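Local coordinates for protein putative D-arabinose 5-phosphate isomerase (Klebsiella pneumoniae subsp. pneumoniae, PDB 3K2V) that probably interconverts D-arabinose 5-phosphate and D-ribulose 5-phosphate, and through its CBS-domain pair, the part crystallised here, binds the sugar nucleotide CMP-Kdo, at residues D38-V43 with L138-M143; G104-R109 with T127-A132; R24-R29 with T112-A117. All coordinates share one frame; numbering follows the deposited sequence. Where two conformers were deposited one is given.

Contact 1: D38-V43 with L138-M143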
loop_
_atom_site.group_PDB
_atom_site.type_symbol
_atom_site.label_atom_id
_atom_site.label_comp_id
_atom_site.label_asym_id
_atom_site.label_seq_id
_atom_site.Cartn_x
_atom_site.Cartn_y
_atom_site.Cartn_z
ATOM N N ASP A 38 20.277 6.501 -3.477
ATOM C CA ASP A 38 19.800 6.623 -2.111
ATOM C C ASP A 38 18.294 6.587 -1.990
ATOM O O ASP A 38 17.807 6.414 -0.873
ATOM C CB ASP A 38 20.292 7.918 -1.469
ATOM C CG ASP A 38 21.807 7.944 -1.257
ATOM O OD1 ASP A 38 22.440 6.865 -1.200
ATOM O OD2 ASP A 38 22.364 9.064 -1.141
ATOM N N GLU A 39 17.555 6.744 -3.099
ATOM C CA GLU A 39 16.103 6.666 -2.999
ATOM C C GLU A 39 15.593 5.210 -2.996
ATOM O O GLU A 39 14.416 4.979 -2.752
ATOM C CB GLU A 39 15.415 7.509 -4.073
ATOM C CG GLU A 39 15.541 9.012 -3.836
ATOM C CD GLU A 39 16.920 9.538 -4.195
ATOM O OE1 GLU A 39 17.638 9.987 -3.279
ATOM O OE2 GLU A 39 17.298 9.492 -5.393
ATOM N N ILE A 40 16.467 4.241 -3.265
ATOM C CA ILE A 40 16.086 2.831 -3.206
ATOM C C ILE A 40 16.029 2.397 -1.727
ATOM O O ILE A 40 16.992 2.565 -0.992
ATOM C CB ILE A 40 17.087 1.894 -3.943
ATOM C CG1 ILE A 40 17.227 2.267 -5.418
ATOM C CG2 ILE A 40 16.659 0.404 -3.840
ATOM C CD1 ILE A 40 18.346 1.468 -6.118
ATOM N N PRO A 41 14.893 1.839 -1.294
ATOM C CA PRO A 41 14.861 1.212 0.033
ATOM C C PRO A 41 15.469 -0.179 0.028
ATOM O O PRO A 41 14.983 -1.083 -0.655
ATOM C CB PRO A 41 13.374 1.155 0.367
ATOM C CG PRO A 41 12.688 1.104 -0.956
ATOM C CD PRO A 41 13.616 1.688 -2.009
ATOM N N HIS A 42 16.539 -0.344 0.767
ATOM C CA HIS A 42 17.127 -1.649 0.916
ATOM C C HIS A 42 17.878 -1.756 2.220
ATOM O O HIS A 42 18.414 -0.758 2.732
ATOM C CB HIS A 42 18.023 -2.015 -0.265
ATOM C CG HIS A 42 19.227 -1.143 -0.418
ATOM N ND1 HIS A 42 20.433 -1.423 0.193
ATOM C CD2 HIS A 42 19.419 -0.006 -1.129
ATOM C CE1 HIS A 42 21.309 -0.485 -0.124
ATOM N NE2 HIS A 42 20.728 0.370 -0.951
ATOM N N VAL A 43 17.833 -2.962 2.795
ATOM C CA VAL A 43 18.615 -3.313 3.970
ATOM C C VAL A 43 19.329 -4.622 3.686
ATOM O O VAL A 43 19.055 -5.297 2.704
ATOM C CB VAL A 43 17.752 -3.451 5.256
ATOM C CG1 VAL A 43 17.008 -2.138 5.541
ATOM C CG2 VAL A 43 16.750 -4.620 5.158
ATOM N N LEU A 138 18.424 -2.508 -9.650
ATOM C CA LEU A 138 18.795 -1.216 -10.245
ATOM C C LEU A 138 17.937 -0.063 -9.751
ATOM O O LEU A 138 18.336 1.100 -9.805
ATOM C CB LEU A 138 18.610 -1.303 -11.773
ATOM C CG LEU A 138 19.418 -2.376 -12.503
ATOM C CD1 LEU A 138 19.176 -2.306 -14.030
ATOM C CD2 LEU A 138 20.910 -2.228 -12.169
ATOM N N GLY A 139 16.728 -0.380 -9.312
ATOM C CA GLY A 139 15.800 0.654 -8.929
ATOM C C GLY A 139 14.455 0.075 -8.530
ATOM O O GLY A 139 14.279 -1.137 -8.503
ATOM N N VAL A 140 13.522 0.969 -8.210
ATOM C CA VAL A 140 12.176 0.590 -7.798
ATOM C C VAL A 140 11.213 1.604 -8.384
ATOM O O VAL A 140 11.530 2.795 -8.462
ATOM C CB VAL A 140 12.047 0.554 -6.266
ATOM C CG1 VAL A 140 10.645 0.196 -5.846
ATOM C CG2 VAL A 140 13.032 -0.445 -5.655
ATOM N N VAL A 141 10.061 1.117 -8.825
ATOM C CA VAL A 141 8.994 1.967 -9.330
ATOM C C VAL A 141 7.744 1.704 -8.513
ATOM O O VAL A 141 7.380 0.553 -8.317
ATOM C CB VAL A 141 8.628 1.664 -10.795
ATOM C CG1 VAL A 141 7.608 2.705 -11.298
ATOM C CG2 VAL A 141 9.850 1.642 -11.669
ATOM N N HIS A 142 7.083 2.776 -8.079
ATOM C CA HIS A 142 5.823 2.694 -7.346
ATOM C C HIS A 142 4.705 3.112 -8.285
ATOM O O HIS A 142 4.907 3.926 -9.205
ATOM C CB HIS A 142 5.859 3.648 -6.151
ATOM C CG HIS A 142 4.794 3.381 -5.125
ATOM N ND1 HIS A 142 3.495 3.827 -5.266
ATOM C CD2 HIS A 142 4.838 2.725 -3.944
ATOM C CE1 HIS A 142 2.780 3.447 -4.218
ATOM N NE2 HIS A 142 3.569 2.776 -3.397
HETATM N N MSE A 143 3.518 2.564 -8.047
HETATM C CA MSE A 143 2.338 2.966 -8.814
HETATM C C MSE A 143 2.197 4.492 -8.844
HETATM O O MSE A 143 1.861 5.035 -9.898
HETATM C CB MSE A 143 1.063 2.282 -8.282
HETATM C CG MSE A 143 -0.122 2.271 -9.271
HETATM SE SE MSE A 143 -1.531 1.002 -8.687
HETATM C CE MSE A 143 -0.689 -0.667 -9.248
#

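Contact 2: G104-R109 with T127-A132. With CMK (cytidine 5'-monophosphate 3-deoxy-beta-D-gulo-oct-2-ulo-pyranosonic acid), chain C.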
loop_
_atom_site.group_PDB
_atom_site.type_symbol
_atom_site.label_atom_id
_atom_site.label_comp_id
_atom_site.label_asym_id
_atom_site.label_seq_id
_atom_site.Cartn_x
_atom_site.Cartn_y
_atom_site.Cartn_z
ATOM N N GLY A 104 12.839 -13.646 -2.766
ATOM C CA GLY A 104 12.777 -13.183 -4.154
ATOM C C GLY A 104 12.097 -11.831 -4.245
ATOM O O GLY A 104 12.346 -10.935 -3.434
ATOM N N GLY A 105 11.184 -11.683 -5.188
ATOM C CA GLY A 105 10.506 -10.422 -5.403
ATOM C C GLY A 105 10.178 -10.275 -6.875
ATOM O O GLY A 105 10.955 -10.701 -7.743
ATOM N N ILE A 106 9.024 -9.678 -7.149
ATOM C CA ILE A 106 8.535 -9.462 -8.501
ATOM C C ILE A 106 9.347 -8.314 -9.122
ATOM O O ILE A 106 9.509 -7.260 -8.531
ATOM C CB ILE A 106 7.031 -9.153 -8.497
ATOM C CG1 ILE A 106 6.242 -10.375 -7.955
ATOM C CG2 ILE A 106 6.542 -8.831 -9.899
ATOM C CD1 ILE A 106 4.815 -10.031 -7.453
ATOM N N ARG A 107 9.881 -8.539 -10.306
ATOM C CA ARG A 107 10.773 -7.553 -10.898
ATOM C C ARG A 107 10.560 -7.447 -12.395
ATOM O O ARG A 107 10.030 -8.354 -13.018
ATOM C CB ARG A 107 12.210 -7.946 -10.610
ATOM C CG ARG A 107 12.581 -9.225 -11.296
ATOM C CD ARG A 107 13.711 -9.924 -10.615
ATOM N NE ARG A 107 13.375 -10.416 -9.292
ATOM C CZ ARG A 107 14.247 -11.064 -8.523
ATOM N NH1 ARG A 107 15.488 -11.305 -8.949
ATOM N NH2 ARG A 107 13.888 -11.483 -7.336
ATOM N N ILE A 108 10.995 -6.325 -12.960
ATOM C CA ILE A 108 10.933 -6.105 -14.388
ATOM C C ILE A 108 12.290 -5.538 -14.840
ATOM O O ILE A 108 13.077 -5.060 -14.025
ATOM C CB ILE A 108 9.805 -5.124 -14.753
ATOM C CG1 ILE A 108 10.027 -3.778 -14.040
ATOM C CG2 ILE A 108 8.432 -5.744 -14.419
ATOM C CD1 ILE A 108 8.918 -2.713 -14.234
ATOM N N ARG A 109 12.544 -5.633 -16.131
ATOM C CA ARG A 109 13.771 -5.102 -16.739
ATOM C C ARG A 109 13.647 -3.583 -16.874
ATOM O O ARG A 109 12.525 -3.040 -16.942
ATOM C CB ARG A 109 13.972 -5.719 -18.119
ATOM C CG ARG A 109 14.321 -7.201 -18.088
ATOM C CD ARG A 109 14.362 -7.770 -19.489
ATOM N NE ARG A 109 15.495 -7.206 -20.237
ATOM C CZ ARG A 109 15.739 -7.401 -21.525
ATOM N NH1 ARG A 109 14.922 -8.148 -22.264
ATOM N NH2 ARG A 109 16.812 -6.832 -22.089
ATOM N N THR A 127 1.762 -2.624 -5.361
ATOM C CA THR A 127 1.863 -1.221 -5.720
ATOM C C THR A 127 3.307 -0.734 -5.965
ATOM O O THR A 127 3.532 0.446 -6.193
ATOM C CB THR A 127 1.193 -0.353 -4.697
ATOM O OG1 THR A 127 1.751 -0.632 -3.413
ATOM C CG2 THR A 127 -0.355 -0.644 -4.679
ATOM N N CYS A 128 4.274 -1.634 -5.934
ATOM C CA CYS A 128 5.684 -1.239 -6.140
ATOM C C CYS A 128 6.452 -2.442 -6.688
ATOM O O CYS A 128 6.329 -3.540 -6.133
ATOM C CB CYS A 128 6.294 -0.716 -4.808
ATOM S SG CYS A 128 7.861 0.250 -4.951
ATOM N N VAL A 129 7.237 -2.245 -7.767
ATOM C CA VAL A 129 7.919 -3.326 -8.470
ATOM C C VAL A 129 9.432 -3.042 -8.511
ATOM O O VAL A 129 9.866 -1.881 -8.616
ATOM C CB VAL A 129 7.301 -3.538 -9.885
ATOM C CG1 VAL A 129 7.488 -2.298 -10.746
ATOM C CG2 VAL A 129 7.889 -4.746 -10.611
ATOM N N LEU A 130 10.222 -4.102 -8.368
ATOM C CA LEU A 130 11.672 -3.963 -8.412
ATOM C C LEU A 130 12.084 -3.871 -9.874
ATOM O O LEU A 130 11.469 -4.510 -10.744
ATOM C CB LEU A 130 12.352 -5.173 -7.777
ATOM C CG LEU A 130 11.926 -5.491 -6.336
ATOM C CD1 LEU A 130 12.581 -6.799 -5.930
ATOM C CD2 LEU A 130 12.313 -4.345 -5.413
ATOM N N VAL A 131 13.107 -3.080 -10.149
ATOM C CA VAL A 131 13.673 -3.011 -11.506
ATOM C C VAL A 131 15.045 -3.643 -11.401
ATOM O O VAL A 131 15.860 -3.224 -10.571
ATOM C CB VAL A 131 13.732 -1.596 -12.058
ATOM C CG1 VAL A 131 14.253 -1.625 -13.513
ATOM C CG2 VAL A 131 12.338 -0.926 -12.006
ATOM N N ALA A 132 15.276 -4.676 -12.190
ATOM C CA ALA A 132 16.462 -5.499 -12.039
ATOM C C ALA A 132 17.035 -5.958 -13.353
ATOM O O ALA A 132 16.317 -6.105 -14.353
ATOM C CB ALA A 132 16.154 -6.751 -11.180
HETATM N N1C CMK C . 5.711 -8.529 -3.437
HETATM C C2C CMK C . 6.695 -9.098 -4.259
HETATM N N3C CMK C . 7.366 -8.252 -5.143
HETATM C C4C CMK C . 7.068 -6.906 -5.285
HETATM C C5C CMK C . 6.082 -6.335 -4.464
HETATM C C6C CMK C . 5.404 -7.159 -3.547
HETATM O O2C CMK C . 7.009 -10.298 -4.193
HETATM N N4C CMK C . 7.790 -6.206 -6.188
HETATM C "C1'" CMK C . 4.990 -9.429 -2.466
HETATM C "C2'" CMK C . 4.916 -8.831 -1.055
HETATM O "O2'" CMK C . 6.106 -9.203 -0.344
HETATM C "C3'" CMK C . 3.662 -9.505 -0.499
HETATM C "C4'" CMK C . 2.780 -9.703 -1.748
HETATM O "O4'" CMK C . 3.654 -9.529 -2.943
HETATM O "O3'" CMK C . 4.001 -10.766 0.050
HETATM C "C5'" CMK C . 1.712 -8.631 -1.909
HETATM O "O5'" CMK C . 2.271 -7.293 -1.835
HETATM P PA CMK C . 1.497 -6.226 -0.843
HETATM O O1A CMK C . 1.671 -6.677 0.565
HETATM O O2A CMK C . 2.040 -4.848 -1.057
HETATM O O6 CMK C . -2.294 -5.683 -1.600
HETATM C C2 CMK C . -1.270 -5.982 -0.620
HETATM O O2 CMK C . -0.054 -6.325 -1.351
HETATM C C3 CMK C . -1.090 -4.740 0.273
HETATM C C4 CMK C . -2.423 -4.146 0.776
HETATM O O4 CMK C . -2.172 -2.905 1.499
HETATM C C5 CMK C . -3.411 -3.928 -0.349
HETATM C C6 CMK C . -3.576 -5.268 -1.056
HETATM C C7 CMK C . -4.508 -5.189 -2.256
HETATM C C1 CMK C . -1.589 -7.261 0.176
HETATM O O1X CMK C . -1.548 -8.326 -0.480
HETATM O O1Y CMK C . -1.813 -7.184 1.402
HETATM O O5 CMK C . -2.944 -2.923 -1.281
HETATM C C8 CMK C . -4.786 -6.587 -2.830
HETATM O O8 CMK C . -5.447 -6.421 -4.082
HETATM O O7 CMK C . -5.736 -4.616 -1.854
#

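Contact 3: R24-R29 with T112-A117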
loop_
_atom_site.group_PDB
_atom_site.type_symbol
_atom_site.label_atom_id
_atom_site.label_comp_id
_atom_site.label_asym_id
_atom_site.label_seq_id
_atom_site.Cartn_x
_atom_site.Cartn_y
_atom_site.Cartn_z
ATOM N N ARG A 24 1.105 9.367 -22.402
ATOM C CA ARG A 24 2.501 9.563 -22.808
ATOM C C ARG A 24 3.462 9.067 -21.740
ATOM O O ARG A 24 4.498 8.485 -22.065
ATOM C CB ARG A 24 2.793 11.030 -23.117
ATOM C CG ARG A 24 2.413 11.435 -24.528
ATOM C CD ARG A 24 2.547 12.939 -24.755
ATOM N NE ARG A 24 1.240 13.592 -24.929
ATOM C CZ ARG A 24 0.705 14.513 -24.123
ATOM N NH1 ARG A 24 1.347 14.952 -23.040
ATOM N NH2 ARG A 24 -0.494 15.011 -24.413
ATOM N N LYS A 25 3.124 9.283 -20.469
ATOM C CA LYS A 25 4.003 8.816 -19.404
ATOM C C LYS A 25 4.032 7.296 -19.361
ATOM O O LYS A 25 5.066 6.719 -19.079
ATOM C CB LYS A 25 3.662 9.403 -18.026
ATOM C CG LYS A 25 4.944 9.943 -17.328
ATOM C CD LYS A 25 5.065 9.614 -15.865
ATOM C CE LYS A 25 6.234 10.389 -15.246
ATOM N NZ LYS A 25 6.547 9.891 -13.861
ATOM N N LEU A 26 2.917 6.651 -19.702
ATOM C CA LEU A 26 2.869 5.186 -19.729
ATOM C C LEU A 26 3.670 4.564 -20.897
ATOM O O LEU A 26 3.851 3.349 -20.940
ATOM C CB LEU A 26 1.427 4.679 -19.757
ATOM C CG LEU A 26 0.552 4.984 -18.523
ATOM C CD1 LEU A 26 -0.848 4.421 -18.736
ATOM C CD2 LEU A 26 1.176 4.440 -17.252
ATOM N N LEU A 27 4.150 5.384 -21.826
ATOM C CA LEU A 27 4.991 4.880 -22.930
ATOM C C LEU A 27 6.479 5.027 -22.603
ATOM O O LEU A 27 7.314 4.596 -23.365
ATOM C CB LEU A 27 4.651 5.578 -24.252
ATOM C CG LEU A 27 3.264 5.260 -24.813
ATOM C CD1 LEU A 27 3.079 5.950 -26.160
ATOM C CD2 LEU A 27 3.049 3.747 -24.923
ATOM N N LEU A 28 6.808 5.587 -21.442
ATOM C CA LEU A 28 8.209 5.706 -21.032
ATOM C C LEU A 28 8.748 4.377 -20.500
ATOM O O LEU A 28 7.996 3.535 -19.979
ATOM C CB LEU A 28 8.369 6.772 -19.949
ATOM C CG LEU A 28 7.990 8.213 -20.314
ATOM C CD1 LEU A 28 8.041 9.064 -19.030
ATOM C CD2 LEU A 28 8.878 8.763 -21.411
ATOM N N ARG A 29 10.061 4.219 -20.614
ATOM C CA ARG A 29 10.763 3.100 -20.002
ATOM C C ARG A 29 10.889 3.351 -18.499
ATOM O O ARG A 29 11.209 4.471 -18.077
ATOM C CB ARG A 29 12.162 2.933 -20.623
ATOM C CG ARG A 29 12.110 2.514 -22.067
ATOM C CD ARG A 29 13.472 2.511 -22.727
ATOM N NE ARG A 29 14.058 3.839 -22.847
ATOM C CZ ARG A 29 13.797 4.715 -23.815
ATOM N NH1 ARG A 29 14.422 5.874 -23.803
ATOM N NH2 ARG A 29 12.928 4.454 -24.791
ATOM N N THR A 112 11.376 -2.049 -19.595
ATOM C CA THR A 112 9.938 -2.266 -19.523
ATOM C C THR A 112 9.204 -0.931 -19.590
ATOM O O THR A 112 9.601 0.034 -18.933
ATOM C CB THR A 112 9.562 -2.988 -18.238
ATOM O OG1 THR A 112 10.360 -4.169 -18.119
ATOM C CG2 THR A 112 8.040 -3.352 -18.205
ATOM N N LEU A 113 8.152 -0.877 -20.409
ATOM C CA LEU A 113 7.325 0.321 -20.523
ATOM C C LEU A 113 6.486 0.481 -19.266
ATOM O O LEU A 113 6.087 -0.512 -18.643
ATOM C CB LEU A 113 6.416 0.266 -21.774
ATOM C CG LEU A 113 7.116 0.171 -23.129
ATOM C CD1 LEU A 113 6.076 0.260 -24.254
ATOM C CD2 LEU A 113 8.205 1.243 -23.297
ATOM N N ALA A 114 6.245 1.730 -18.874
ATOM C CA ALA A 114 5.427 2.017 -17.692
ATOM C C ALA A 114 4.065 1.342 -17.803
ATOM O O ALA A 114 3.557 0.829 -16.805
ATOM C CB ALA A 114 5.278 3.514 -17.477
ATOM N N VAL A 115 3.488 1.295 -19.008
ATOM C CA VAL A 115 2.178 0.631 -19.177
ATOM C C VAL A 115 2.225 -0.865 -18.824
ATOM O O VAL A 115 1.286 -1.407 -18.228
ATOM C CB VAL A 115 1.563 0.827 -20.584
ATOM C CG1 VAL A 115 2.379 0.125 -21.676
ATOM C CG2 VAL A 115 0.097 0.338 -20.579
ATOM N N ASP A 116 3.324 -1.524 -19.174
ATOM C CA ASP A 116 3.452 -2.941 -18.877
ATOM C C ASP A 116 3.774 -3.168 -17.409
ATOM O O ASP A 116 3.319 -4.143 -16.832
ATOM C CB ASP A 116 4.461 -3.592 -19.812
ATOM C CG ASP A 116 3.969 -3.591 -21.266
ATOM O OD1 ASP A 116 2.777 -3.907 -21.457
ATOM O OD2 ASP A 116 4.739 -3.260 -22.197
ATOM N N ALA A 117 4.500 -2.243 -16.792
ATOM C CA ALA A 117 4.718 -2.279 -15.344
ATOM C C ALA A 117 3.379 -2.130 -14.607
ATOM O O ALA A 117 3.081 -2.846 -13.650
ATOM C CB ALA A 117 5.693 -1.188 -14.933
#

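Contact 1: D38-V43 with L138-M143
The seam between the two CBS domains of the pair is closed here by Ile40 and Pro41, which lie against Leu138, Gly139 and Val140 of strand 136-142, an outer strand of the second domain's sheet. Ile40 does most of the touching. Its CG1 branch stands anti to the carbonyl carbon (chi1 -59°) and, extended beyond that, carries CD1 over the backbone of the strand, where the methyl rests 3.7 Å from Leu138 O and 3.9 Å from Gly139 CA. Leu138 and Gly139 form a classic beta bulge, both facing Val131 and both bonded to its backbone; Ile40 CD1 therefore touches the strand at its bulge. The other branch, CG2, turns to Val140, whose side chain points toward the 38-43 segment. Val140 is modelled in two conformers, which makes the detail of its contacts less certain; in the one given here its CG2 lies 4.1 Å from Ile40 CG2, the two side chains crossing obliquely. The contact is buried and wholly apolar apart from the Leu138 carbonyl. On the first-domain side, Lys59 NZ bonds to the carbonyl oxygens of Asp38 and Ile40, which probably steadies the loop leading into strand 42-43. Further along strand 136-142, His142 lines the pocket for the bound CMP-Kdo, and its ND1 accepts from the backbone N of His144. Pro41 adds the last piece of the packing: in that same conformer of Val140, the proline ring carbon CD comes to 4.3 Å from Val140 CG2.

Contact 2: G104-R109 with T127-A132
Arg107 starts out over Leu130: its CB lies 3.5 Å from Leu130 O and also meets Leu130 CB. CG sits between the backbone N and the carbonyl carbon (chi1 66°), and beyond it CD packs 4.0 Å from Ala132 CB. There the chain bends (chi3 67°), folding the guanidinium back onto its own segment. NE reaches Gly105 O at 2.9 Å and NH2 reaches the same Gly105 O at 3.1 Å, a side-on grip on one oxygen that lies almost in the guanidinium plane. The remaining nitrogen, NH1, forms a salt bridge with Asp135 OD1; all three nitrogens are engaged, which should hold the group against rotation. Beneath this side chain runs a parallel ladder: Leu130 N to Ile106 O, Ile108 N to Leu130 O, Ala132 N to Ile108 O. It joins the two strands of a beta-alpha-beta unit, 107-108 and 128-133, linked through helix 114-124 in the second CBS domain. On the face away from Arg107, Ile108 crosses Val129 at about a right angle, Ile108 CD1 to Val129 CG1 at 3.8 Å. At the start of the ladder the strands part to take the cytosine of CMP-Kdo. Ile106 N donates to ring nitrogen N3C at 3.0 Å, while the amino group N4C gives one bond to Ile106 O at 3.1 Å and another to Cys128 O at 3.0 Å. Ile106 O thus accepts from both Leu130 N and the ligand. The Ile106 side chain covers one face of the base, CD1 lying over N3C and C2C.

Contact 3: R24-R29 with T112-A117
Leu26 and Leu28 turn their carbonyl oxygens onto the first residues of helix 114-124, and this is the tight part of the contact. Val115 N donates to Leu26 O at 2.8 Å, on a lone pair in the carbonyl plane. Ala114 N donates to Leu28 O at 2.7 Å and meets that C=O almost head-on (178°). Backbone N-H groups of a helix's first turn have no earlier carbonyl of their own helix to bind; here the type I turn from Lys25 to Leu28 supplies two carbonyl oxygens as acceptors. Between the bonds, Ala114 CB points toward the turn and comes to 3.6 Å from Lys25 O. Beside it Leu26 CB meets Val115 CB at 3.9 Å, while Leu26 CD2 stands 4.2 Å from Ala114 CB. The other side is looser. Leu27 and Arg29 are exposed, and the CB atoms of Leu27, Leu28 and Arg29 all point away from the helix start. Leu113, the N-cap residue, bridges this margin: its CD2 lies 3.5 Å from Leu27 O but no nearer than 4.3 Å to Arg29 CG. Arg29 NH1 forms a long, weak ion pair with Asp32 OD2. The segment 24-29, ahead of strand 42-43 of the first CBS domain, thus leads from helix 21-25 across the N-terminus of helix 114-124, the crossover helix of the second CBS domain. Lys25 NZ bonds to Asp145 O in helix 143-146, Thr112 pairs with Val30 through the backbone, and Thr112 OG1 bonds to Arg109 O just after strand 107-108.

Overall arrangement
Contacts 1 and 2 meet in the three-stranded sheet 107-108, 128-133, 136-142, their centres 10 Å apart; neighbouring strands 128-133 and 136-142 join them, with Gly139 O close to Val131 N at 2.8 Å. Contact 3 lies toward the periphery, its centre about 14 Å from that of contact 2 and 17 Å from that of contact 1. It shares helix 114-124 with the crossover of contact 2, touching it where Ile108 CD1 packs on Ala117 CB. Along the chain, contact 2 is nested within contact 1, whereas contact 3 alternates with both. The start of the modelled fragment is thereby tied to the second CBS domain, whose sheet carries residues of both CMP-Kdo pockets.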